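Local coordinates for putative extracellular solute-binding protein (Bordetella bronchiseptica, PDB 4P56), which binds mandelate and probably hands it to a TRAP (tripartite ATP-independent periplasmic) transporter, at residues E51-A56 against V259-R264; K68-P73 against G83-T88; F99-F104 against K127-A132; S213-K218 against A279-V284. All blocks are in the same frame, centred on the assembly; numbering follows the deposited sequence.

Contact 1: E51-A56 against V259-R264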
loop_
_atom_site.group_PDB
_atom_site.type_symbol
_atom_site.label_atom_id
_atom_site.label_comp_id
_atom_site.label_asym_id
_atom_site.label_seq_id
_atom_site.Cartn_x
_atom_site.Cartn_y
_atom_site.Cartn_z
ATOM N N GLU A 51 20.507 4.795 3.684
ATOM C CA GLU A 51 21.730 4.661 4.477
ATOM C C GLU A 51 22.375 3.276 4.241
ATOM O O GLU A 51 23.619 3.144 4.178
ATOM C CB GLU A 51 21.391 4.889 5.943
ATOM C CG GLU A 51 21.298 6.371 6.256
ATOM C CD GLU A 51 22.671 6.996 6.216
ATOM O OE1 GLU A 51 23.438 6.745 7.168
ATOM O OE2 GLU A 51 23.003 7.693 5.226
ATOM N N GLU A 52 21.535 2.248 4.107
ATOM C CA GLU A 52 22.047 0.900 3.862
ATOM C C GLU A 52 22.765 0.864 2.522
ATOM O O GLU A 52 23.811 0.266 2.424
ATOM C CB GLU A 52 20.935 -0.175 3.906
ATOM C CG GLU A 52 20.356 -0.458 5.302
ATOM C CD GLU A 52 19.418 -1.682 5.343
ATOM O OE1 GLU A 52 19.592 -2.612 4.541
ATOM O OE2 GLU A 52 18.502 -1.719 6.186
ATOM N N ILE A 53 22.174 1.479 1.488
ATOM C CA ILE A 53 22.781 1.554 0.171
ATOM C C ILE A 53 24.124 2.332 0.180
ATOM O O ILE A 53 25.145 1.899 -0.403
ATOM C CB ILE A 53 21.815 2.240 -0.834
ATOM C CG1 ILE A 53 20.536 1.417 -1.021
ATOM C CG2 ILE A 53 22.499 2.404 -2.145
ATOM C CD1 ILE A 53 19.398 2.226 -1.677
ATOM N N ARG A 54 24.136 3.475 0.847
ATOM C CA ARG A 54 25.365 4.256 0.987
ATOM C C ARG A 54 26.454 3.416 1.620
ATOM O O ARG A 54 27.572 3.288 1.097
ATOM C CB ARG A 54 25.123 5.511 1.836
ATOM C CG ARG A 54 26.354 6.398 1.999
ATOM C CD ARG A 54 26.009 7.645 2.810
ATOM N NE ARG A 54 25.631 7.259 4.158
ATOM C CZ ARG A 54 26.519 6.905 5.086
ATOM N NH1 ARG A 54 27.811 6.886 4.792
ATOM N NH2 ARG A 54 26.129 6.573 6.314
ATOM N N LYS A 55 26.154 2.836 2.776
ATOM C CA LYS A 55 27.172 2.075 3.475
ATOM C C LYS A 55 27.663 0.854 2.691
ATOM O O LYS A 55 28.844 0.551 2.714
ATOM C CB LYS A 55 26.662 1.642 4.841
ATOM C CG LYS A 55 26.369 2.812 5.768
ATOM C CD LYS A 55 25.644 2.336 7.039
ATOM C CE LYS A 55 24.971 3.513 7.781
ATOM N NZ LYS A 55 24.125 3.072 8.949
ATOM N N ALA A 56 26.754 0.144 2.029
ATOM C CA ALA A 56 27.110 -1.062 1.290
ATOM C C ALA A 56 27.857 -0.805 -0.034
ATOM O O ALA A 56 28.374 -1.750 -0.632
ATOM C CB ALA A 56 25.855 -1.889 1.022
ATOM N N VAL A 259 20.176 -4.290 -5.952
ATOM C CA VAL A 259 19.190 -5.347 -6.083
ATOM C C VAL A 259 19.104 -6.234 -4.830
ATOM O O VAL A 259 18.013 -6.584 -4.389
ATOM C CB VAL A 259 19.446 -6.170 -7.350
ATOM C CG1 VAL A 259 18.490 -7.371 -7.446
ATOM C CG2 VAL A 259 19.277 -5.279 -8.553
ATOM N N ARG A 260 20.245 -6.579 -4.243
ATOM C CA ARG A 260 20.259 -7.416 -3.035
ATOM C C ARG A 260 19.588 -6.716 -1.843
ATOM O O ARG A 260 18.987 -7.357 -0.974
ATOM C CB ARG A 260 21.706 -7.757 -2.733
ATOM C CG ARG A 260 21.984 -8.555 -1.503
ATOM C CD ARG A 260 23.447 -9.063 -1.573
ATOM N NE ARG A 260 24.430 -7.992 -1.400
ATOM C CZ ARG A 260 25.319 -7.587 -2.316
ATOM N NH1 ARG A 260 25.390 -8.138 -3.523
ATOM N NH2 ARG A 260 26.154 -6.600 -2.019
ATOM N N LEU A 261 19.693 -5.395 -1.817
ATOM C CA LEU A 261 19.081 -4.577 -0.774
ATOM C C LEU A 261 17.631 -4.244 -1.123
ATOM O O LEU A 261 16.927 -3.593 -0.360
ATOM C CB LEU A 261 19.878 -3.290 -0.584
ATOM C CG LEU A 261 21.240 -3.489 0.085
ATOM C CD1 LEU A 261 22.046 -2.192 0.109
ATOM C CD2 LEU A 261 21.071 -4.064 1.524
ATOM N N SER A 262 17.173 -4.702 -2.284
ATOM C CA SER A 262 15.794 -4.429 -2.688
ATOM C C SER A 262 14.954 -5.693 -2.520
ATOM O O SER A 262 15.233 -6.504 -1.639
ATOM C CB SER A 262 15.772 -3.900 -4.129
ATOM O OG SER A 262 16.451 -2.636 -4.217
ATOM N N GLY A 263 13.929 -5.876 -3.357
ATOM C CA GLY A 263 13.140 -7.098 -3.312
ATOM C C GLY A 263 12.700 -7.465 -1.906
ATOM O O GLY A 263 12.082 -6.686 -1.234
ATOM N N ARG A 264 13.005 -8.677 -1.470
ATOM C CA ARG A 264 12.467 -9.178 -0.219
ATOM C C ARG A 264 12.988 -8.376 0.983
ATOM O O ARG A 264 12.286 -8.193 2.007
ATOM C CB ARG A 264 12.888 -10.636 -0.093
ATOM C CG ARG A 264 12.248 -11.358 1.034
ATOM C CD ARG A 264 12.884 -12.716 1.070
ATOM N NE ARG A 264 11.897 -13.748 1.282
ATOM C CZ ARG A 264 11.330 -13.979 2.456
ATOM N NH1 ARG A 264 11.658 -13.241 3.515
ATOM N NH2 ARG A 264 10.437 -14.951 2.573
#

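Contact 2: K68-P73 against G83-T88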
loop_
_atom_site.group_PDB
_atom_site.type_symbol
_atom_site.label_atom_id
_atom_site.label_comp_id
_atom_site.label_asym_id
_atom_site.label_seq_id
_atom_site.Cartn_x
_atom_site.Cartn_y
_atom_site.Cartn_z
ATOM N N LYS A 68 10.821 18.902 -2.108
ATOM C CA LYS A 68 9.401 18.984 -2.480
ATOM C C LYS A 68 9.050 17.830 -3.387
ATOM O O LYS A 68 9.910 17.293 -4.107
ATOM C CB LYS A 68 9.075 20.281 -3.239
ATOM C CG LYS A 68 9.115 21.534 -2.418
ATOM C CD LYS A 68 8.950 22.774 -3.306
ATOM C CE LYS A 68 9.649 23.983 -2.691
ATOM N NZ LYS A 68 9.387 25.260 -3.427
ATOM N N ALA A 69 7.775 17.451 -3.409
ATOM C CA ALA A 69 7.326 16.491 -4.426
ATOM C C ALA A 69 7.501 17.145 -5.800
ATOM O O ALA A 69 7.200 18.320 -5.946
ATOM C CB ALA A 69 5.840 16.096 -4.182
ATOM N N VAL A 70 8.018 16.418 -6.795
ATOM C CA VAL A 70 8.242 17.026 -8.116
ATOM C C VAL A 70 6.974 17.064 -8.969
ATOM O O VAL A 70 6.923 17.748 -9.986
ATOM C CB VAL A 70 9.367 16.298 -8.898
ATOM C CG1 VAL A 70 10.652 16.366 -8.099
ATOM C CG2 VAL A 70 8.998 14.842 -9.165
ATOM N N THR A 71 5.964 16.300 -8.567
ATOM C CA THR A 71 4.669 16.323 -9.252
ATOM C C THR A 71 3.601 15.785 -8.307
ATOM O O THR A 71 3.865 15.617 -7.125
ATOM C CB THR A 71 4.686 15.484 -10.531
ATOM O OG1 THR A 71 3.433 15.622 -11.210
ATOM C CG2 THR A 71 4.954 14.008 -10.221
ATOM N N ASN A 72 2.400 15.522 -8.813
ATOM C CA ASN A 72 1.336 14.965 -7.967
ATOM C C ASN A 72 1.598 13.493 -7.687
ATOM O O ASN A 72 2.446 12.883 -8.320
ATOM C CB ASN A 72 -0.023 15.125 -8.648
ATOM C CG ASN A 72 -0.048 14.521 -10.040
ATOM O OD1 ASN A 72 -0.125 13.319 -10.202
ATOM N ND2 ASN A 72 0.031 15.373 -11.060
ATOM N N PRO A 73 0.862 12.898 -6.745
ATOM C CA PRO A 73 1.222 11.502 -6.399
ATOM C C PRO A 73 1.188 10.499 -7.557
ATOM O O PRO A 73 2.142 9.734 -7.766
ATOM C CB PRO A 73 0.209 11.145 -5.307
ATOM C CG PRO A 73 -0.130 12.504 -4.665
ATOM C CD PRO A 73 -0.045 13.520 -5.763
ATOM N N GLY A 83 12.692 10.405 -16.388
ATOM C CA GLY A 83 14.017 10.826 -15.952
ATOM C C GLY A 83 14.059 12.132 -15.156
ATOM O O GLY A 83 15.131 12.715 -14.947
ATOM N N LEU A 84 12.892 12.599 -14.725
ATOM C CA LEU A 84 12.782 13.798 -13.890
ATOM C C LEU A 84 13.360 13.555 -12.507
ATOM O O LEU A 84 13.987 14.452 -11.898
ATOM C CB LEU A 84 11.313 14.236 -13.785
ATOM C CG LEU A 84 11.002 15.450 -12.897
ATOM C CD1 LEU A 84 11.746 16.716 -13.412
ATOM C CD2 LEU A 84 9.511 15.638 -12.880
ATOM N N VAL A 85 13.177 12.337 -12.006
ATOM C CA VAL A 85 13.817 11.902 -10.758
ATOM C C VAL A 85 14.232 10.469 -10.933
ATOM O O VAL A 85 13.733 9.779 -11.834
ATOM C CB VAL A 85 12.876 12.000 -9.514
ATOM C CG1 VAL A 85 12.458 13.450 -9.291
ATOM C CG2 VAL A 85 11.659 11.092 -9.667
ATOM N N ASP A 86 15.139 9.998 -10.077
ATOM C CA ASP A 86 15.726 8.688 -10.271
ATOM C C ASP A 86 14.922 7.567 -9.587
ATOM O O ASP A 86 14.827 6.471 -10.137
ATOM C CB ASP A 86 17.155 8.647 -9.737
ATOM C CG ASP A 86 18.122 9.490 -10.564
ATOM O OD1 ASP A 86 18.091 9.383 -11.811
ATOM O OD2 ASP A 86 18.896 10.273 -9.962
ATOM N N VAL A 87 14.371 7.853 -8.412
ATOM C CA VAL A 87 13.727 6.850 -7.577
ATOM C C VAL A 87 12.454 7.400 -6.950
ATOM O O VAL A 87 12.384 8.563 -6.573
ATOM C CB VAL A 87 14.681 6.401 -6.439
ATOM C CG1 VAL A 87 14.004 5.428 -5.477
ATOM C CG2 VAL A 87 15.978 5.811 -7.055
ATOM N N THR A 88 11.428 6.566 -6.864
ATOM C CA THR A 88 10.281 6.933 -6.075
ATOM C C THR A 88 9.507 5.709 -5.627
ATOM O O THR A 88 9.895 4.593 -5.926
ATOM C CB THR A 88 9.326 7.862 -6.847
ATOM O OG1 THR A 88 8.475 8.502 -5.909
ATOM C CG2 THR A 88 8.492 7.073 -7.820
#

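Contact 3: F99-F104 against K127-A132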
loop_
_atom_site.group_PDB
_atom_site.type_symbol
_atom_site.label_atom_id
_atom_site.label_comp_id
_atom_site.label_asym_id
_atom_site.label_seq_id
_atom_site.Cartn_x
_atom_site.Cartn_y
_atom_site.Cartn_z
ATOM N N PHE A 99 -2.418 -2.215 -12.754
ATOM C CA PHE A 99 -1.764 -3.083 -11.782
ATOM C C PHE A 99 -2.786 -4.080 -11.249
ATOM O O PHE A 99 -2.820 -4.404 -10.054
ATOM C CB PHE A 99 -1.132 -2.270 -10.658
ATOM C CG PHE A 99 -0.007 -1.410 -11.131
ATOM C CD1 PHE A 99 1.210 -1.981 -11.530
ATOM C CD2 PHE A 99 -0.160 -0.035 -11.229
ATOM C CE1 PHE A 99 2.259 -1.180 -12.015
ATOM C CE2 PHE A 99 0.881 0.769 -11.744
ATOM C CZ PHE A 99 2.094 0.192 -12.128
ATOM N N GLN A 100 -3.594 -4.605 -12.159
ATOM C CA GLN A 100 -4.612 -5.573 -11.783
ATOM C C GLN A 100 -4.015 -6.804 -11.135
ATOM O O GLN A 100 -4.656 -7.420 -10.267
ATOM C CB GLN A 100 -5.424 -6.038 -12.998
ATOM C CG GLN A 100 -6.018 -4.936 -13.825
ATOM C CD GLN A 100 -6.672 -5.467 -15.111
ATOM O OE1 GLN A 100 -7.350 -6.511 -15.100
ATOM N NE2 GLN A 100 -6.456 -4.758 -16.223
ATOM N N LEU A 101 -2.799 -7.179 -11.535
ATOM C CA LEU A 101 -2.190 -8.382 -10.991
ATOM C C LEU A 101 -1.788 -8.245 -9.509
ATOM O O LEU A 101 -1.538 -9.242 -8.870
ATOM C CB LEU A 101 -0.953 -8.838 -11.806
ATOM C CG LEU A 101 -1.249 -9.237 -13.260
ATOM C CD1 LEU A 101 0.006 -9.701 -14.005
ATOM C CD2 LEU A 101 -2.291 -10.334 -13.262
ATOM N N THR A 102 -1.687 -7.037 -8.976
ATOM C CA THR A 102 -1.311 -6.893 -7.563
ATOM C C THR A 102 -2.446 -7.216 -6.588
ATOM O O THR A 102 -2.214 -7.334 -5.393
ATOM C CB THR A 102 -0.796 -5.474 -7.243
ATOM O OG1 THR A 102 -1.866 -4.533 -7.393
ATOM C CG2 THR A 102 0.374 -5.119 -8.153
ATOM N N LYS A 103 -3.659 -7.347 -7.094
ATOM C CA LYS A 103 -4.827 -7.429 -6.235
ATOM C C LYS A 103 -4.920 -8.729 -5.400
ATOM O O LYS A 103 -5.638 -8.760 -4.418
ATOM C CB LYS A 103 -6.093 -7.191 -7.047
ATOM C CG LYS A 103 -6.291 -5.696 -7.401
ATOM C CD LYS A 103 -7.614 -5.427 -8.122
ATOM C CE LYS A 103 -7.784 -3.919 -8.397
ATOM N NZ LYS A 103 -9.141 -3.591 -8.960
ATOM N N PHE A 104 -4.199 -9.783 -5.781
ATOM C CA PHE A 104 -4.184 -11.026 -4.982
ATOM C C PHE A 104 -3.706 -10.745 -3.561
ATOM O O PHE A 104 -4.078 -11.457 -2.625
ATOM C CB PHE A 104 -3.254 -12.065 -5.612
ATOM C CG PHE A 104 -1.804 -11.727 -5.469
ATOM C CD1 PHE A 104 -1.178 -10.916 -6.399
ATOM C CD2 PHE A 104 -1.070 -12.182 -4.393
ATOM C CE1 PHE A 104 0.134 -10.577 -6.284
ATOM C CE2 PHE A 104 0.291 -11.843 -4.260
ATOM C CZ PHE A 104 0.891 -11.021 -5.193
ATOM N N LYS A 127 8.254 -14.173 -8.236
ATOM C CA LYS A 127 8.276 -15.537 -8.783
ATOM C C LYS A 127 7.335 -15.737 -9.975
ATOM O O LYS A 127 7.659 -16.462 -10.894
ATOM C CB LYS A 127 7.925 -16.551 -7.679
ATOM C CG LYS A 127 7.835 -18.009 -8.192
ATOM C CD LYS A 127 7.869 -18.940 -7.016
ATOM C CE LYS A 127 8.032 -20.398 -7.403
ATOM N NZ LYS A 127 8.006 -21.213 -6.156
ATOM N N TYR A 128 6.165 -15.113 -9.962
ATOM C CA TYR A 128 5.127 -15.483 -10.932
ATOM C C TYR A 128 4.695 -14.364 -11.886
ATOM O O TYR A 128 4.139 -14.640 -12.946
ATOM C CB TYR A 128 3.861 -15.995 -10.214
ATOM C CG TYR A 128 4.038 -17.265 -9.413
ATOM C CD1 TYR A 128 3.968 -18.508 -10.024
ATOM C CD2 TYR A 128 4.251 -17.224 -8.045
ATOM C CE1 TYR A 128 4.124 -19.657 -9.303
ATOM C CE2 TYR A 128 4.415 -18.385 -7.312
ATOM C CZ TYR A 128 4.355 -19.595 -7.948
ATOM O OH TYR A 128 4.504 -20.745 -7.208
ATOM N N LEU A 129 4.873 -13.107 -11.492
ATOM C CA LEU A 129 4.129 -12.043 -12.156
ATOM C C LEU A 129 4.988 -11.028 -12.919
ATOM O O LEU A 129 4.460 -10.226 -13.691
ATOM C CB LEU A 129 3.279 -11.279 -11.120
ATOM C CG LEU A 129 2.324 -12.167 -10.308
ATOM C CD1 LEU A 129 1.545 -11.377 -9.267
ATOM C CD2 LEU A 129 1.367 -12.831 -11.244
ATOM N N LEU A 130 6.296 -11.074 -12.729
ATOM C CA LEU A 130 7.178 -10.082 -13.339
ATOM C C LEU A 130 7.073 -10.078 -14.864
ATOM O O LEU A 130 7.184 -9.017 -15.487
ATOM C CB LEU A 130 8.638 -10.330 -12.954
ATOM C CG LEU A 130 9.061 -10.056 -11.504
ATOM C CD1 LEU A 130 10.520 -10.314 -11.390
ATOM C CD2 LEU A 130 8.762 -8.634 -11.059
ATOM N N LYS A 131 6.911 -11.262 -15.469
ATOM C CA LYS A 131 6.873 -11.384 -16.923
ATOM C C LYS A 131 5.721 -10.660 -17.619
ATOM O O LYS A 131 5.806 -10.379 -18.812
ATOM C CB LYS A 131 6.908 -12.864 -17.360
ATOM C CG LYS A 131 5.748 -13.710 -16.853
ATOM C CD LYS A 131 5.929 -15.163 -17.285
ATOM C CE LYS A 131 4.634 -15.939 -17.237
ATOM N NZ LYS A 131 4.848 -17.352 -17.699
ATOM N N ALA A 132 4.682 -10.325 -16.862
ATOM C CA ALA A 132 3.525 -9.602 -17.393
ATOM C C ALA A 132 3.793 -8.103 -17.695
ATOM O O ALA A 132 2.973 -7.435 -18.354
ATOM C CB ALA A 132 2.391 -9.736 -16.418
#

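Contact 4: S213-K218 against A279-V284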
loop_
_atom_site.group_PDB
_atom_site.type_symbol
_atom_site.label_atom_id
_atom_site.label_comp_id
_atom_site.label_asym_id
_atom_site.label_seq_id
_atom_site.Cartn_x
_atom_site.Cartn_y
_atom_site.Cartn_z
ATOM N N SER A 213 -2.336 5.925 9.588
ATOM C CA SER A 213 -2.734 7.045 8.778
ATOM C C SER A 213 -3.691 7.959 9.529
ATOM O O SER A 213 -3.672 9.162 9.310
ATOM C CB SER A 213 -3.402 6.534 7.499
ATOM O OG SER A 213 -2.538 5.630 6.813
ATOM N N LEU A 214 -4.488 7.392 10.429
ATOM C CA LEU A 214 -5.334 8.199 11.306
ATOM C C LEU A 214 -4.512 9.312 11.951
ATOM O O LEU A 214 -4.977 10.445 12.126
ATOM C CB LEU A 214 -5.952 7.305 12.393
ATOM C CG LEU A 214 -6.782 8.004 13.461
ATOM C CD1 LEU A 214 -8.126 8.398 12.889
ATOM C CD2 LEU A 214 -6.963 7.108 14.693
ATOM N N VAL A 215 -3.285 8.972 12.335
ATOM C CA VAL A 215 -2.458 9.900 13.085
ATOM C C VAL A 215 -1.566 10.708 12.152
ATOM O O VAL A 215 -1.437 11.929 12.318
ATOM C CB VAL A 215 -1.601 9.164 14.135
ATOM C CG1 VAL A 215 -0.709 10.127 14.888
ATOM C CG2 VAL A 215 -2.488 8.444 15.092
ATOM N N SER A 216 -0.952 10.055 11.165
ATOM C CA SER A 216 0.051 10.771 10.369
ATOM C C SER A 216 -0.619 11.803 9.468
ATOM O O SER A 216 -0.032 12.815 9.156
ATOM C CB SER A 216 0.939 9.802 9.571
ATOM O OG SER A 216 0.161 9.018 8.706
ATOM N N PHE A 217 -1.863 11.555 9.075
ATOM C CA PHE A 217 -2.606 12.511 8.259
ATOM C C PHE A 217 -3.456 13.479 9.116
ATOM O O PHE A 217 -4.226 14.291 8.594
ATOM C CB PHE A 217 -3.431 11.760 7.222
ATOM C CG PHE A 217 -2.595 11.163 6.113
ATOM C CD1 PHE A 217 -2.273 11.911 4.988
ATOM C CD2 PHE A 217 -2.113 9.880 6.208
ATOM C CE1 PHE A 217 -1.501 11.363 3.966
ATOM C CE2 PHE A 217 -1.322 9.327 5.193
ATOM C CZ PHE A 217 -1.023 10.072 4.078
ATOM N N LYS A 218 -3.282 13.384 10.432
ATOM C CA LYS A 218 -3.879 14.308 11.392
ATOM C C LYS A 218 -5.390 14.278 11.351
ATOM O O LYS A 218 -6.049 15.322 11.395
ATOM C CB LYS A 218 -3.381 15.741 11.153
ATOM C CG LYS A 218 -1.881 15.912 11.340
ATOM C CD LYS A 218 -1.429 17.276 10.835
ATOM C CE LYS A 218 -0.046 17.228 10.188
ATOM N NZ LYS A 218 1.069 17.259 11.183
ATOM N N ALA A 279 1.175 0.165 15.262
ATOM C CA ALA A 279 1.095 -0.215 16.661
ATOM C C ALA A 279 1.093 1.040 17.535
ATOM O O ALA A 279 0.342 1.133 18.515
ATOM C CB ALA A 279 2.260 -1.125 17.016
ATOM N N ALA A 280 1.907 2.022 17.172
ATOM C CA ALA A 280 1.926 3.307 17.899
ATOM C C ALA A 280 0.557 3.994 17.876
ATOM O O ALA A 280 0.132 4.628 18.858
ATOM C CB ALA A 280 2.993 4.236 17.293
ATOM N N ALA A 281 -0.135 3.866 16.752
ATOM C CA ALA A 281 -1.421 4.541 16.555
ATOM C C ALA A 281 -2.540 3.970 17.408
ATOM O O ALA A 281 -3.581 4.598 17.557
ATOM C CB ALA A 281 -1.826 4.476 15.094
ATOM N N ARG A 282 -2.349 2.769 17.934
ATOM C CA ARG A 282 -3.350 2.174 18.785
ATOM C C ARG A 282 -3.573 2.991 20.060
ATOM O O ARG A 282 -4.649 2.949 20.624
ATOM C CB ARG A 282 -2.999 0.734 19.119
ATOM C CG ARG A 282 -2.997 -0.174 17.893
ATOM C CD ARG A 282 -3.405 -1.596 18.259
ATOM N NE ARG A 282 -4.822 -1.697 18.618
ATOM C CZ ARG A 282 -5.824 -1.764 17.736
ATOM N NH1 ARG A 282 -5.581 -1.706 16.440
ATOM N NH2 ARG A 282 -7.082 -1.869 18.160
ATOM N N LYS A 283 -2.597 3.758 20.513
ATOM C CA LYS A 283 -2.866 4.563 21.708
ATOM C C LYS A 283 -4.022 5.515 21.402
ATOM O O LYS A 283 -4.856 5.791 22.264
ATOM C CB LYS A 283 -1.649 5.351 22.175
ATOM C CG LYS A 283 -1.912 6.122 23.480
ATOM C CD LYS A 283 -2.512 5.221 24.575
ATOM C CE LYS A 283 -2.392 5.830 25.992
ATOM N NZ LYS A 283 -3.210 7.064 26.195
ATOM N N VAL A 284 -4.079 6.019 20.172
ATOM C CA VAL A 284 -5.194 6.864 19.779
ATOM C C VAL A 284 -6.458 6.040 19.510
ATOM O O VAL A 284 -7.542 6.409 19.962
ATOM C CB VAL A 284 -4.870 7.687 18.505
ATOM C CG1 VAL A 284 -6.108 8.444 18.025
ATOM C CG2 VAL A 284 -3.746 8.650 18.779
#

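Contact 1: E51-A56 against V259-R264
Leu-261 lies in the turn between helix 252-260 and helix 263-285, and it packs its side chain against the last turns of helix 40-56. One leucine carries the whole contact. Its CD1 methyl rests on Glu-52, Ile-53 and Ala-56, which share one face of the helix. It lies 3.8 Å from Glu-52 O and 3.8 Å from Ile-53 CA, so this methyl touches the backbone itself. The CB of Ala-56, one turn further on, touches the same methyl, Leu-261 CD1, at 3.9 Å. Ile-53 meets it with CG1, the methylene of its longer branch, at 4.1 Å. The other methyl, Leu-261 CD2, lies 3.7 Å from Glu-52 OE1. This is a plain van der Waals touch of a methyl on a carboxylate oxygen; the polar partner of OE1 is His-265. The carboxylate reaches that histidine on an extended chain, with CG anti to the carbonyl carbon (chi1 -71°). The backbone of the turn is also held: Leu-261 O bonds to Trp-49 NE1, one turn back on helix 40-56. Away from Leu-261, the same helix carries its own ion pair. Arg-54 grips Glu-51 side-on, NH2 to OE1 at 2.8 Å and NE to OE2 at 2.9 Å. Both carboxylate oxygens lie close to the guanidinium plane, while the nitrogens meet the carboxylate from well out of its plane. The contact is helix-to-turn packing, in which a hydrophobic residue in a short break between two helices covers the side of a third.

Contact 2: K68-P73 against G83-T88
Val-70 is the one residue of the loop 68-73 that bridges to 83-88, and every side-chain carbon of it takes part. Its CB lies 4.0 Å from Leu-84 CD2. From there the side chain forks. CG1 stands anti to the carbonyl carbon (chi1 -59°) and runs to Val-85 CG1 at 3.6 Å. CG2 lies between the backbone N and the carbonyl carbon and touches both partners. It is 3.7 Å from Val-85 CG1 and 3.8 Å from Leu-84 CD2. Val-70 and Leu-84 thus meet tip to tip, whereas Val-70 and Val-85 slide past each other in opposite directions. Val-85 is the inner partner and also packs on Val-80 of helix 76-81 and on Leu-66. Leu-84 lies at the exposed border. The backbone of Val-70 is tied separately, its N bonding to Ser-32 OG. Gly-83, with positive phi, ends the helix in a Schellman motif just before the two partners. Val-87 then joins strand 28-31 and the residue after it by backbone bonds to Thr-30 and Ser-32. The contact joins the loops before and after helix 76-81, consistent with a beta-alpha-beta crossover that passes over strand 28-31, as in the periplasmic binding protein fold.

Contact 3: F99-F104 against K127-A132
Leu-129 is the main bump here, and it packs onto the 3-10 turns of 99-104. Its CD1 methyl rests on a shallow surface made side by side by Leu-101 O and the ring of Phe-104. Leu-101 O is 3.8 Å from Leu-129 CD1. The aromatic ring is nearer, with Phe-104 CE1 only 3.4 Å from Leu-129 CD1. The methyl meets the ring obliquely, and Phe-104 CD1 is 4.0 Å from Leu-129 CD1. Phe-104 and Leu-129 reach this spot from opposite directions. The ring gets there because Phe-104 CG lies between the backbone N and the carbonyl carbon (chi1 72°). Its edge is turned to Leu-101 O, which lies in the ring plane. Leu-101 supplies the return bump. Its CD1 presses on Ala-132 CB at 3.4 Å, tighter than usual for two carbons. The alanine comes one 3-10 turn after Leu-129, and its small CB meets this methyl end to end. Each leucine thus reaches a different residue of the other segment. The side-chain pairs are apolar, and Leu-101 has partners for both its backbone atoms: its O takes a bond from Trp-314 NE1, and its N gives one to Glu-134 OE2. Phe-99 O accepts from both Thr-102 N and Thr-102 OG1, the latter at 2.8 Å. The patch lies where the end of helix 114-129 meets the loop leading to it from strand 87-91, with helix 310-320 on one flank and helix 325-340 covering Phe-104 through Leu-329 and an edge-to-face stack with Phe-332.

Contact 4: S213-K218 against A279-V284
Val-284 and Ala-281 of helix 263-285 pack against Leu-214 and Val-215, near the end of the short helix 211-216. This is helix-to-helix packing behind the mandelate pocket of the solute-binding fold. The first shell is four methyl-bearing side chains. Val-284 uses both branches. Its CG1 is anti to the backbone N (chi1 174°) and meets Leu-214 CD2 at 3.7 Å. Its CG2 meets Val-215 CG2 at 3.9 Å. Val-215 CG2 is shared, since it also lies 4.0 Å from Ala-281 CB. The small alanine is consistent with the close approach of the backbones: the CA atoms of Val-215 and Ala-281 are 6.5 Å apart.

Further out, helix 263-285 is kinked, and the bond from Val-284 N to Ala-281 O is weak. Arg-282, on the side away from Val-215, forms salt bridges to Glu-228 and Glu-286. On the short helix, Ser-213 and Phe-217 touch the bound (R)-mandelic acid, whereas the Leu-214 side chain is about 10 Å from it. The ring of Phe-217 turns its edge to Ser-213 CA and also meets the ring of Phe-209, another pocket residue. The short helix ends in a Schellman motif, with Lys-218 at positive phi and its N bonded to Val-215 O at 3.0 Å.

Contact 3 is the buried one. Contacts 1, 2 and 4 are partly buried, and in each some touching residues border the surface. All four rest mainly on apolar packing, and no hydrogen bond crosses any of them. Contact 3 alone brings in an aromatic ring, and contact 1 alone sets a carboxylate oxygen against a methyl. Contacts 1 and 4 share helix 263-285, one at its start and the other near its end, with centres 29 Å apart. Contacts 2 and 3 follow each other along the chain, and both are nested inside the loop closed by contact 1. Contact 4 alone includes pocket residues. It lies across the chain's centre from contact 3.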